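Local atomic coordinates of amino acid adenylation domain-containing protein (Bacillus stratosphericus LAMA 585, PDB entry 6ULY), a protein that probably selects an alpha-keto acid and activates it as an acyl adenylate for nonribosomal depsipeptide synthesis. Residues L42-Y46 / A47-G51; A80-T83 / A84-C88; N207-T210 / Q211-S215; L232-Y236 / T237-Q241. All blocks are in the same frame, centred on the assembly; numbering follows the deposited sequence.

Contact 1 of 4, residues L42-Y46 / A47-G51; sequences LTQSY and AQLQG. With SO4 (sulfate ion), chain F.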
loop_
_atom_site.group_PDB
_atom_site.type_symbol
_atom_site.label_atom_id
_atom_site.label_comp_id
_atom_site.label_asym_id
_atom_site.label_seq_id
_atom_site.Cartn_x
_atom_site.Cartn_y
_atom_site.Cartn_z
ATOM N N LEU A 42 -5.446 -40.967 -6.513
ATOM C CA LEU A 42 -6.570 -40.809 -7.429
ATOM C C LEU A 42 -6.020 -40.353 -8.774
ATOM O O LEU A 42 -5.384 -39.297 -8.860
ATOM C CB LEU A 42 -7.584 -39.804 -6.877
ATOM C CG LEU A 42 -8.955 -39.740 -7.553
ATOM C CD1 LEU A 42 -9.983 -39.161 -6.595
ATOM C CD2 LEU A 42 -8.915 -38.917 -8.834
ATOM N N THR A 43 -6.251 -41.151 -9.814
ATOM C CA THR A 43 -5.739 -40.856 -11.144
ATOM C C THR A 43 -6.811 -40.182 -11.989
ATOM O O THR A 43 -8.012 -40.389 -11.793
ATOM C CB THR A 43 -5.260 -42.122 -11.858
ATOM O OG1 THR A 43 -6.357 -43.034 -12.005
ATOM C CG2 THR A 43 -4.131 -42.780 -11.085
ATOM N N GLN A 44 -6.352 -39.366 -12.940
ATOM C CA GLN A 44 -7.242 -38.659 -13.859
ATOM C C GLN A 44 -6.427 -38.373 -15.115
ATOM O O GLN A 44 -5.689 -37.385 -15.162
ATOM C CB GLN A 44 -7.780 -37.377 -13.242
ATOM C CG GLN A 44 -8.787 -36.626 -14.111
ATOM C CD GLN A 44 -8.995 -35.188 -13.649
ATOM O OE1 GLN A 44 -8.050 -34.522 -13.234
ATOM N NE2 GLN A 44 -10.235 -34.710 -13.714
ATOM N N SER A 45 -6.554 -39.244 -16.112
ATOM C CA SER A 45 -5.843 -39.038 -17.362
ATOM C C SER A 45 -6.236 -37.698 -17.975
ATOM O O SER A 45 -7.283 -37.121 -17.665
ATOM C CB SER A 45 -6.146 -40.164 -18.347
ATOM O OG SER A 45 -7.495 -40.103 -18.776
ATOM N N TYR A 46 -5.380 -37.201 -18.871
ATOM C CA TYR A 46 -5.730 -35.985 -19.598
ATOM C C TYR A 46 -7.012 -36.177 -20.396
ATOM O O TYR A 46 -7.777 -35.221 -20.581
ATOM C CB TYR A 46 -4.575 -35.564 -20.504
ATOM C CG TYR A 46 -3.378 -35.036 -19.738
ATOM C CD1 TYR A 46 -3.533 -34.084 -18.730
ATOM C CD2 TYR A 46 -2.098 -35.497 -20.010
ATOM C CE1 TYR A 46 -2.445 -33.604 -18.024
ATOM C CE2 TYR A 46 -1.006 -35.028 -19.309
ATOM C CZ TYR A 46 -1.186 -34.077 -18.317
ATOM O OH TYR A 46 -0.104 -33.600 -17.614
ATOM N N ALA A 47 -7.273 -37.404 -20.858
ATOM C CA ALA A 47 -8.545 -37.701 -21.508
ATOM C C ALA A 47 -9.694 -37.636 -20.512
ATOM O O ALA A 47 -10.757 -37.084 -20.816
ATOM C CB ALA A 47 -8.486 -39.083 -22.168
ATOM N N GLN A 48 -9.502 -38.195 -19.315
ATOM C CA GLN A 48 -10.526 -38.089 -18.280
ATOM C C GLN A 48 -10.730 -36.639 -17.858
ATOM O O GLN A 48 -11.869 -36.195 -17.659
ATOM C CB GLN A 48 -10.144 -38.952 -17.076
ATOM C CG GLN A 48 -10.255 -40.457 -17.315
ATOM C CD GLN A 48 -9.895 -41.265 -16.085
ATOM O OE1 GLN A 48 -8.719 -41.495 -15.800
ATOM N NE2 GLN A 48 -10.908 -41.695 -15.345
ATOM N N LEU A 49 -9.638 -35.881 -17.723
ATOM C CA LEU A 49 -9.764 -34.472 -17.358
ATOM C C LEU A 49 -10.652 -33.728 -18.348
ATOM O O LEU A 49 -11.522 -32.946 -17.947
ATOM C CB LEU A 49 -8.379 -33.832 -17.278
ATOM C CG LEU A 49 -8.319 -32.318 -17.052
ATOM C CD1 LEU A 49 -9.038 -31.910 -15.768
ATOM C CD2 LEU A 49 -6.871 -31.855 -17.024
ATOM N N GLN A 50 -10.467 -33.977 -19.646
ATOM C CA GLN A 50 -11.275 -33.286 -20.645
ATOM C C GLN A 50 -12.756 -33.592 -20.454
ATOM O O GLN A 50 -13.597 -32.684 -20.456
ATOM C CB GLN A 50 -10.814 -33.679 -22.049
ATOM C CG GLN A 50 -11.414 -32.828 -23.160
ATOM C CD GLN A 50 -10.910 -33.226 -24.531
ATOM O OE1 GLN A 50 -10.497 -34.367 -24.747
ATOM N NE2 GLN A 50 -10.929 -32.283 -25.464
ATOM N N GLY A 51 -13.094 -34.874 -20.292
ATOM C CA GLY A 51 -14.481 -35.236 -20.049
ATOM C C GLY A 51 -14.994 -34.708 -18.723
ATOM O O GLY A 51 -16.100 -34.163 -18.645
HETATM S S SO4 F . -14.878 -42.492 -15.959
HETATM O O1 SO4 F . -13.539 -42.023 -16.170
HETATM O O2 SO4 F . -15.670 -41.443 -15.384
HETATM O O3 SO4 F . -15.449 -42.889 -17.214
HETATM O O4 SO4 F . -14.855 -43.617 -15.071
#
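Leu49 N binds Ser45 O at 2.7 Å, the shortest sound bond across a strand-to-helix junction that illustrates how a capping box starts a helix. Ser45 is the N-cap, and it pairs with Gln48 in both directions. Its OG takes the amide proton of Gln48 N at 2.8 Å. In return, Gln48 OE1 accepts from Ser45 N at 3.1 Å, with an almost straight N-H...O angle of 169°. A chi1 of 68° at Ser45 is the rotation that turns OG onto the first helical turn. The Gln48 chain runs extended beyond CG and passes close to the hydroxyl, Gln48 CG lying 3.1 Å from Ser45 OG. In the crystal Gln48 NE2 also donates to O1 of a sulfate ion, probably from the crystallisation liquor, at 2.8 Å, so both ends of the amide are held there. Further in, Leu49 CD1 crosses the Gln44 amide at a slant, 3.7 Å from Gln44 NE2, while Leu49 CD2 comes to the edge of the Tyr46 ring, 4.4 Å from Tyr46 CD1. The buried Gln44 amide is satisfied elsewhere, OE1 by Tyr34 OH and NE2 by Asp52 OD2 and Thr83 OG1. Strand 41-45 borders strand 31-35 at the rim of the nine-stranded sheet, and helix 46-62, entered through this cap, sets Leu49 against Leu22 of helix 18-26 and against Val82 and Trp86 of helix 78-91.

Contact 2 of 4, residues A80-T83 / A84-C88; sequences AMVT and AFWAC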
loop_
_atom_site.group_PDB
_atom_site.type_symbol
_atom_site.label_atom_id
_atom_site.label_comp_id
_atom_site.label_asym_id
_atom_site.label_seq_id
_atom_site.Cartn_x
_atom_site.Cartn_y
_atom_site.Cartn_z
ATOM N N ALA A 80 -10.692 -31.253 -7.751
ATOM C CA ALA A 80 -11.813 -30.389 -8.096
ATOM C C ALA A 80 -11.341 -29.087 -8.740
ATOM O O ALA A 80 -12.001 -28.567 -9.647
ATOM C CB ALA A 80 -12.649 -30.100 -6.850
ATOM N N MET A 81 -10.203 -28.544 -8.291
ATOM C CA MET A 81 -9.749 -27.252 -8.804
ATOM C C MET A 81 -9.216 -27.378 -10.225
ATOM O O MET A 81 -9.558 -26.573 -11.101
ATOM C CB MET A 81 -8.678 -26.662 -7.888
ATOM C CG MET A 81 -8.026 -25.396 -8.444
ATOM S SD MET A 81 -7.332 -24.337 -7.156
ATOM C CE MET A 81 -6.371 -25.511 -6.209
ATOM N N VAL A 82 -8.349 -28.367 -10.464
ATOM C CA VAL A 82 -7.865 -28.637 -11.817
ATOM C C VAL A 82 -9.040 -28.831 -12.768
ATOM O O VAL A 82 -9.066 -28.287 -13.877
ATOM C CB VAL A 82 -6.941 -29.869 -11.816
ATOM C CG1 VAL A 82 -6.691 -30.350 -13.236
ATOM C CG2 VAL A 82 -5.628 -29.557 -11.122
ATOM N N THR A 83 -10.028 -29.620 -12.347
ATOM C CA THR A 83 -11.184 -29.875 -13.200
ATOM C C THR A 83 -11.998 -28.608 -13.408
ATOM O O THR A 83 -12.450 -28.326 -14.525
ATOM C CB THR A 83 -12.058 -30.974 -12.588
ATOM O OG1 THR A 83 -11.285 -32.168 -12.438
ATOM C CG2 THR A 83 -13.269 -31.269 -13.462
ATOM N N ALA A 84 -12.206 -27.841 -12.337
ATOM C CA ALA A 84 -12.955 -26.596 -12.448
ATOM C C ALA A 84 -12.238 -25.600 -13.351
ATOM O O ALA A 84 -12.881 -24.854 -14.099
ATOM C CB ALA A 84 -13.174 -25.999 -11.059
ATOM N N PHE A 85 -10.907 -25.567 -13.287
ATOM C CA PHE A 85 -10.147 -24.651 -14.130
ATOM C C PHE A 85 -10.374 -24.946 -15.604
ATOM O O PHE A 85 -10.573 -24.029 -16.410
ATOM C CB PHE A 85 -8.663 -24.751 -13.790
ATOM C CG PHE A 85 -7.778 -23.961 -14.707
ATOM C CD1 PHE A 85 -7.518 -22.624 -14.458
ATOM C CD2 PHE A 85 -7.194 -24.559 -15.814
ATOM C CE1 PHE A 85 -6.697 -21.895 -15.298
ATOM C CE2 PHE A 85 -6.373 -23.834 -16.658
ATOM C CZ PHE A 85 -6.126 -22.498 -16.399
ATOM N N TRP A 86 -10.352 -26.224 -15.978
ATOM C CA TRP A 86 -10.480 -26.570 -17.385
ATOM C C TRP A 86 -11.919 -26.478 -17.866
ATOM O O TRP A 86 -12.156 -26.126 -19.027
ATOM C CB TRP A 86 -9.901 -27.956 -17.616
ATOM C CG TRP A 86 -8.408 -27.935 -17.568
ATOM C CD1 TRP A 86 -7.612 -28.388 -16.562
ATOM C CD2 TRP A 86 -7.532 -27.407 -18.569
ATOM N NE1 TRP A 86 -6.290 -28.188 -16.879
ATOM C CE2 TRP A 86 -6.215 -27.586 -18.107
ATOM C CE3 TRP A 86 -7.733 -26.808 -19.816
ATOM C CZ2 TRP A 86 -5.105 -27.188 -18.845
ATOM C CZ3 TRP A 86 -6.631 -26.416 -20.547
ATOM C CH2 TRP A 86 -5.334 -26.608 -20.062
ATOM N N ALA A 87 -12.892 -26.751 -16.995
ATOM C CA ALA A 87 -14.274 -26.443 -17.342
ATOM C C ALA A 87 -14.410 -24.975 -17.735
ATOM O O ALA A 87 -15.047 -24.643 -18.742
ATOM C CB ALA A 87 -15.197 -26.781 -16.172
ATOM N N CYS A 88 -13.796 -24.081 -16.955
ATOM C CA CYS A 88 -13.843 -22.658 -17.272
ATOM C C CYS A 88 -13.142 -22.361 -18.593
ATOM O O CYS A 88 -13.646 -21.587 -19.414
ATOM C CB CYS A 88 -13.208 -21.855 -16.137
ATOM S SG CYS A 88 -14.158 -21.842 -14.602
#
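Val82 and Trp86 meet one turn apart on helix 78-91, and the tryptophan can be traced atom by atom along the backbone of its partner. Trp86 CB starts 3.8 Å from Val82 O. From there CG lies anti to the carbonyl carbon of Trp86 (chi1 -74°), a rotation that carries the indole back along the helix rather than off it. Trp86 CD1 makes the closest approach, 3.1 Å from Val82 O, with the oxygen at the edge of the ring and near its plane. Trp86 CD1 also lies 4.0 Å from Val82 CG1, which again sits at the edge in the indole plane, both side chains leaving the helix in one direction, next to each other. Trp86 NE1, next round the ring, donates to His231 NE2, so this buried N-H is satisfied, and the two rings meet with their planes at about 65°. At the far end, CZ2 of the six-membered ring meets Leu232 and Val235 of helix 224-237. One face of the indole receives Phe85 CD2, 3.8 Å above the plane and offset toward the rim. Val82 O has more than the ring to serve, for it also accepts the regular helical bond from Trp86 N at 3.2 Å. Along the same helix Ala84 CB rests 3.2 Å from Ala80 O. Thr83 OG1 is taken up by His79 O. This is the helix of the crossover from strand 70-74 to strand 94-97: Ala84 and Phe85 lean on Phe73 of strand 70-74, and Thr83 and Ala87 on Val56 of helix 46-62.

Contact 3 of 4, residues N207-T210 / Q211-S215; sequences NQFT and QEDVS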
loop_
_atom_site.group_PDB
_atom_site.type_symbol
_atom_site.label_atom_id
_atom_site.label_comp_id
_atom_site.label_asym_id
_atom_site.label_seq_id
_atom_site.Cartn_x
_atom_site.Cartn_y
_atom_site.Cartn_z
ATOM N N ASN A 207 14.246 -25.131 -20.223
ATOM C CA ASN A 207 14.474 -26.309 -19.398
ATOM C C ASN A 207 14.506 -27.606 -20.193
ATOM O O ASN A 207 14.863 -28.646 -19.632
ATOM C CB ASN A 207 13.388 -26.418 -18.325
ATOM C CG ASN A 207 13.491 -25.332 -17.288
ATOM O OD1 ASN A 207 14.311 -25.411 -16.373
ATOM N ND2 ASN A 207 12.656 -24.306 -17.418
ATOM N N GLN A 208 14.140 -27.573 -21.474
ATOM C CA GLN A 208 14.071 -28.780 -22.298
ATOM C C GLN A 208 13.075 -29.776 -21.713
ATOM O O GLN A 208 13.288 -30.990 -21.743
ATOM C CB GLN A 208 15.453 -29.415 -22.462
ATOM C CG GLN A 208 16.459 -28.509 -23.166
ATOM C CD GLN A 208 17.836 -29.136 -23.289
ATOM O OE1 GLN A 208 17.997 -30.196 -23.895
ATOM N NE2 GLN A 208 18.838 -28.480 -22.712
ATOM N N PHE A 209 11.980 -29.257 -21.166
ATOM C CA PHE A 209 10.907 -30.119 -20.697
ATOM C C PHE A 209 10.351 -30.936 -21.858
ATOM O O PHE A 209 10.342 -30.494 -23.009
ATOM C CB PHE A 209 9.794 -29.290 -20.055
ATOM C CG PHE A 209 10.183 -28.652 -18.744
ATOM C CD1 PHE A 209 11.106 -29.251 -17.903
ATOM C CD2 PHE A 209 9.615 -27.449 -18.356
ATOM C CE1 PHE A 209 11.454 -28.663 -16.703
ATOM C CE2 PHE A 209 9.961 -26.857 -17.161
ATOM C CZ PHE A 209 10.881 -27.465 -16.333
ATOM N N THR A 210 9.886 -32.144 -21.542
ATOM C CA THR A 210 9.416 -33.081 -22.549
ATOM C C THR A 210 8.224 -33.858 -22.013
ATOM O O THR A 210 7.910 -33.822 -20.818
ATOM C CB THR A 210 10.522 -34.058 -22.961
ATOM O OG1 THR A 210 11.007 -34.738 -21.799
ATOM C CG2 THR A 210 11.672 -33.321 -23.631
ATOM N N GLN A 211 7.562 -34.581 -22.920
ATOM C CA GLN A 211 6.415 -35.399 -22.550
ATOM C C GLN A 211 6.798 -36.553 -21.633
ATOM O O GLN A 211 5.911 -37.159 -21.021
ATOM C CB GLN A 211 5.734 -35.949 -23.806
ATOM C CG GLN A 211 4.470 -36.751 -23.525
ATOM C CD GLN A 211 3.766 -37.210 -24.790
ATOM O OE1 GLN A 211 3.389 -38.375 -24.913
ATOM N NE2 GLN A 211 3.573 -36.292 -25.729
ATOM N N GLU A 212 8.087 -36.871 -21.525
ATOM C CA GLU A 212 8.544 -37.959 -20.675
ATOM C C GLU A 212 8.823 -37.522 -19.245
ATOM O O GLU A 212 9.107 -38.376 -18.398
ATOM C CB GLU A 212 9.805 -38.597 -21.267
ATOM C CG GLU A 212 9.513 -39.834 -22.113
ATOM C CD GLU A 212 8.477 -39.572 -23.190
ATOM O OE1 GLU A 212 8.689 -38.652 -24.006
ATOM O OE2 GLU A 212 7.443 -40.279 -23.211
ATOM N N ASP A 213 8.750 -36.225 -18.954
ATOM C CA ASP A 213 8.922 -35.761 -17.586
ATOM C C ASP A 213 7.867 -36.383 -16.676
ATOM O O ASP A 213 6.750 -36.690 -17.100
ATOM C CB ASP A 213 8.825 -34.231 -17.520
ATOM C CG ASP A 213 9.960 -33.531 -18.255
ATOM O OD1 ASP A 213 11.023 -34.154 -18.452
ATOM O OD2 ASP A 213 9.789 -32.344 -18.624
ATOM N N VAL A 214 8.234 -36.570 -15.411
ATOM C CA VAL A 214 7.292 -36.917 -14.352
ATOM C C VAL A 214 7.315 -35.778 -13.338
ATOM O O VAL A 214 8.351 -35.520 -12.711
ATOM C CB VAL A 214 7.636 -38.262 -13.690
ATOM C CG1 VAL A 214 6.631 -38.579 -12.594
ATOM C CG2 VAL A 214 7.668 -39.384 -14.736
ATOM N N SER A 215 6.186 -35.094 -13.188
ATOM C CA SER A 215 6.125 -33.864 -12.413
ATOM C C SER A 215 5.473 -34.100 -11.058
ATOM O O SER A 215 4.447 -34.779 -10.955
ATOM C CB SER A 215 5.349 -32.785 -13.171
ATOM O OG SER A 215 5.401 -31.553 -12.474
#
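Asp213 OD2 is the crowded centre of this turn, a compact case of a carboxylate folding back onto the chain it follows. Asp213 OD2 accepts from Thr210 N at 2.9 Å, the donor coming from above the carboxylate plane, 57° out of it. Next to that bond Asp213 OD2 lies 3.2 Å from Phe209 CA and 3.4 Å from Phe209 CD1, and the ring and carboxylate planes stand almost perpendicular, 88° apart. Asp213 N closes the type I beta turn from Thr210 to Asp213 by donating to Thr210 O at 3.2 Å. Backbone and side chain of one residue thus clasp the N-H and the C=O of the other. Phe209 is packed from within its own segment as well, with Asn207 CB 3.3 Å above the centre of one ring face. The opposite character prevails on the outer side. There Thr210 OG1, brought to the carboxylate by a chi1 of 57°, makes merely a weak bond to Asp213 OD1 at 3.4 Å, and Glu212 CB comes no nearer to that hydroxyl than 4.1 Å. Thr210 and Glu212 are both exposed to solvent. Lys267 reinforces the inner side through a cation-pi contact with Phe209 and a long, weak ion pair with Asp213 OD2. The turn leads from helix 193-207 into strand 214-217, which runs between strands 240-243 and 267-270, while Phe209 rests on Val233 of helix 224-237.

Contact 4 of 4, residues L232-Y236 / T237-Q241; sequences LVNVY and TGCEQ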
loop_
_atom_site.group_PDB
_atom_site.type_symbol
_atom_site.label_atom_id
_atom_site.label_comp_id
_atom_site.label_asym_id
_atom_site.label_seq_id
_atom_site.Cartn_x
_atom_site.Cartn_y
_atom_site.Cartn_z
ATOM N N LEU A 232 0.330 -26.012 -16.166
ATOM C CA LEU A 232 0.119 -25.742 -17.587
ATOM C C LEU A 232 1.314 -26.186 -18.422
ATOM O O LEU A 232 1.144 -26.687 -19.538
ATOM C CB LEU A 232 -0.179 -24.261 -17.813
ATOM C CG LEU A 232 -1.562 -23.796 -17.352
ATOM C CD1 LEU A 232 -1.732 -22.307 -17.617
ATOM C CD2 LEU A 232 -2.676 -24.589 -18.020
ATOM N N VAL A 233 2.531 -26.010 -17.907
ATOM C CA VAL A 233 3.698 -26.558 -18.591
ATOM C C VAL A 233 3.541 -28.061 -18.770
ATOM O O VAL A 233 3.906 -28.621 -19.812
ATOM C CB VAL A 233 4.984 -26.217 -17.817
ATOM C CG1 VAL A 233 6.110 -27.164 -18.209
ATOM C CG2 VAL A 233 5.390 -24.775 -18.068
ATOM N N ASN A 234 2.991 -28.737 -17.759
ATOM C CA ASN A 234 2.858 -30.187 -17.819
ATOM C C ASN A 234 1.815 -30.602 -18.850
ATOM O O ASN A 234 2.050 -31.514 -19.649
ATOM C CB ASN A 234 2.498 -30.736 -16.436
ATOM C CG ASN A 234 3.622 -30.578 -15.436
ATOM O OD1 ASN A 234 4.801 -30.634 -15.789
ATOM N ND2 ASN A 234 3.262 -30.375 -14.175
ATOM N N VAL A 235 0.651 -29.947 -18.847
ATOM C CA VAL A 235 -0.374 -30.265 -19.837
ATOM C C VAL A 235 0.125 -29.942 -21.242
ATOM O O VAL A 235 -0.138 -30.686 -22.196
ATOM C CB VAL A 235 -1.684 -29.517 -19.519
ATOM C CG1 VAL A 235 -2.801 -29.975 -20.448
ATOM C CG2 VAL A 235 -2.089 -29.738 -18.070
ATOM N N TYR A 236 0.858 -28.833 -21.391
ATOM C CA TYR A 236 1.367 -28.445 -22.705
ATOM C C TYR A 236 2.343 -29.483 -23.248
ATOM O O TYR A 236 2.306 -29.823 -24.439
ATOM C CB TYR A 236 2.046 -27.078 -22.624
ATOM C CG TYR A 236 2.613 -26.609 -23.946
ATOM C CD1 TYR A 236 3.940 -26.855 -24.284
ATOM C CD2 TYR A 236 1.819 -25.922 -24.859
ATOM C CE1 TYR A 236 4.462 -26.427 -25.497
ATOM C CE2 TYR A 236 2.332 -25.488 -26.071
ATOM C CZ TYR A 236 3.652 -25.743 -26.385
ATOM O OH TYR A 236 4.160 -25.313 -27.591
ATOM N N THR A 237 3.254 -29.964 -22.403
ATOM C CA THR A 237 4.118 -31.069 -22.792
ATOM C C THR A 237 3.394 -32.408 -22.765
ATOM O O THR A 237 3.934 -33.395 -23.272
ATOM C CB THR A 237 5.345 -31.140 -21.878
ATOM O OG1 THR A 237 4.937 -31.444 -20.536
ATOM C CG2 THR A 237 6.107 -29.811 -21.899
ATOM N N GLY A 238 2.190 -32.461 -22.201
ATOM C CA GLY A 238 1.469 -33.713 -22.085
ATOM C C GLY A 238 2.127 -34.739 -21.189
ATOM O O GLY A 238 1.809 -35.928 -21.290
ATOM N N CYS A 239 3.035 -34.314 -20.312
ATOM C CA CYS A 239 3.768 -35.231 -19.452
ATOM C C CYS A 239 2.931 -35.610 -18.233
ATOM O O CYS A 239 1.857 -35.056 -17.976
ATOM C CB CYS A 239 5.099 -34.611 -19.015
ATOM S SG CYS A 239 5.006 -33.457 -17.612
ATOM N N GLU A 240 3.439 -36.580 -17.477
ATOM C CA GLU A 240 2.766 -37.051 -16.276
ATOM C C GLU A 240 3.037 -36.089 -15.129
ATOM O O GLU A 240 4.188 -35.705 -14.893
ATOM C CB GLU A 240 3.258 -38.453 -15.912
ATOM C CG GLU A 240 2.207 -39.330 -15.265
ATOM C CD GLU A 240 1.198 -39.843 -16.267
ATOM O OE1 GLU A 240 1.624 -40.335 -17.332
ATOM O OE2 GLU A 240 -0.017 -39.746 -15.992
ATOM N N GLN A 241 1.986 -35.699 -14.409
ATOM C CA GLN A 241 2.132 -34.770 -13.294
ATOM C C GLN A 241 1.375 -35.295 -12.083
ATOM O O GLN A 241 0.223 -35.726 -12.197
ATOM C CB GLN A 241 1.653 -33.355 -13.672
ATOM C CG GLN A 241 0.183 -33.245 -14.065
ATOM C CD GLN A 241 -0.229 -31.812 -14.395
ATOM O OE1 GLN A 241 -0.311 -30.957 -13.509
ATOM N NE2 GLN A 241 -0.492 -31.546 -15.671
HETATM O O HOH W 1 1.232 -30.093 -11.544
#
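Asn234 and Gln241 meet at a slant across a Schellman motif that ends helix 224-237 and turns the chain into strand 240-243, completing a beta-alpha-beta unit. Their amide planes stand 75° apart and no direct bond joins them. Gln241 CG is flanked by both the N and the C of its own backbone (chi1 61°), from where the extended chain crosses Asn234 and lays Gln241 NE2 3.2 Å from Asn234 CB. Gln241 NE2 also comes 3.4 Å from Val235 CG2. Outside partners hold both amides: Lys267 NZ binds Asn234 OD1, while Tyr46 OH and His231 ND1 bind NE2 and OE1 of Gln241. Cys239 SG lies 3.4 Å from Asn234 OD1. Gly238, with positive phi, is the C-prime residue: Cys239 N bonds to Asn234 O at 3.0 Å, and Gly238 N makes a weak bond to Val235 O. Thr237 N bonds to Val233 O at 3.0 Å, and Thr237 CG2 packs against that oxygen too. A water spans the two amides, donating to Gln241 OE1 at 2.6 Å and accepting a weak bond from Asn234 ND2 at 3.3 Å.

From the N terminus the four contacts follow in series, none nested in or crossing another. Contact 1 turns strand 41-45 into helix 46-62; contact 2 stays within helix 78-91, a crossover helix of the seven-stranded sheet. Contact 3 closes the turn from helix 193-207 into strand 214-217, and contact 4 the one from helix 224-237 into strand 240-243. Space brings them together: contact 2 packs against both contact 1 and contact 4, and Tyr46 OH bonds to Cys239 O, bridging contacts 1 and 4. Contacts 3 and 4 meet where Ser215 N bonds to Glu240 O between neighbouring strands of the nine-stranded sheet.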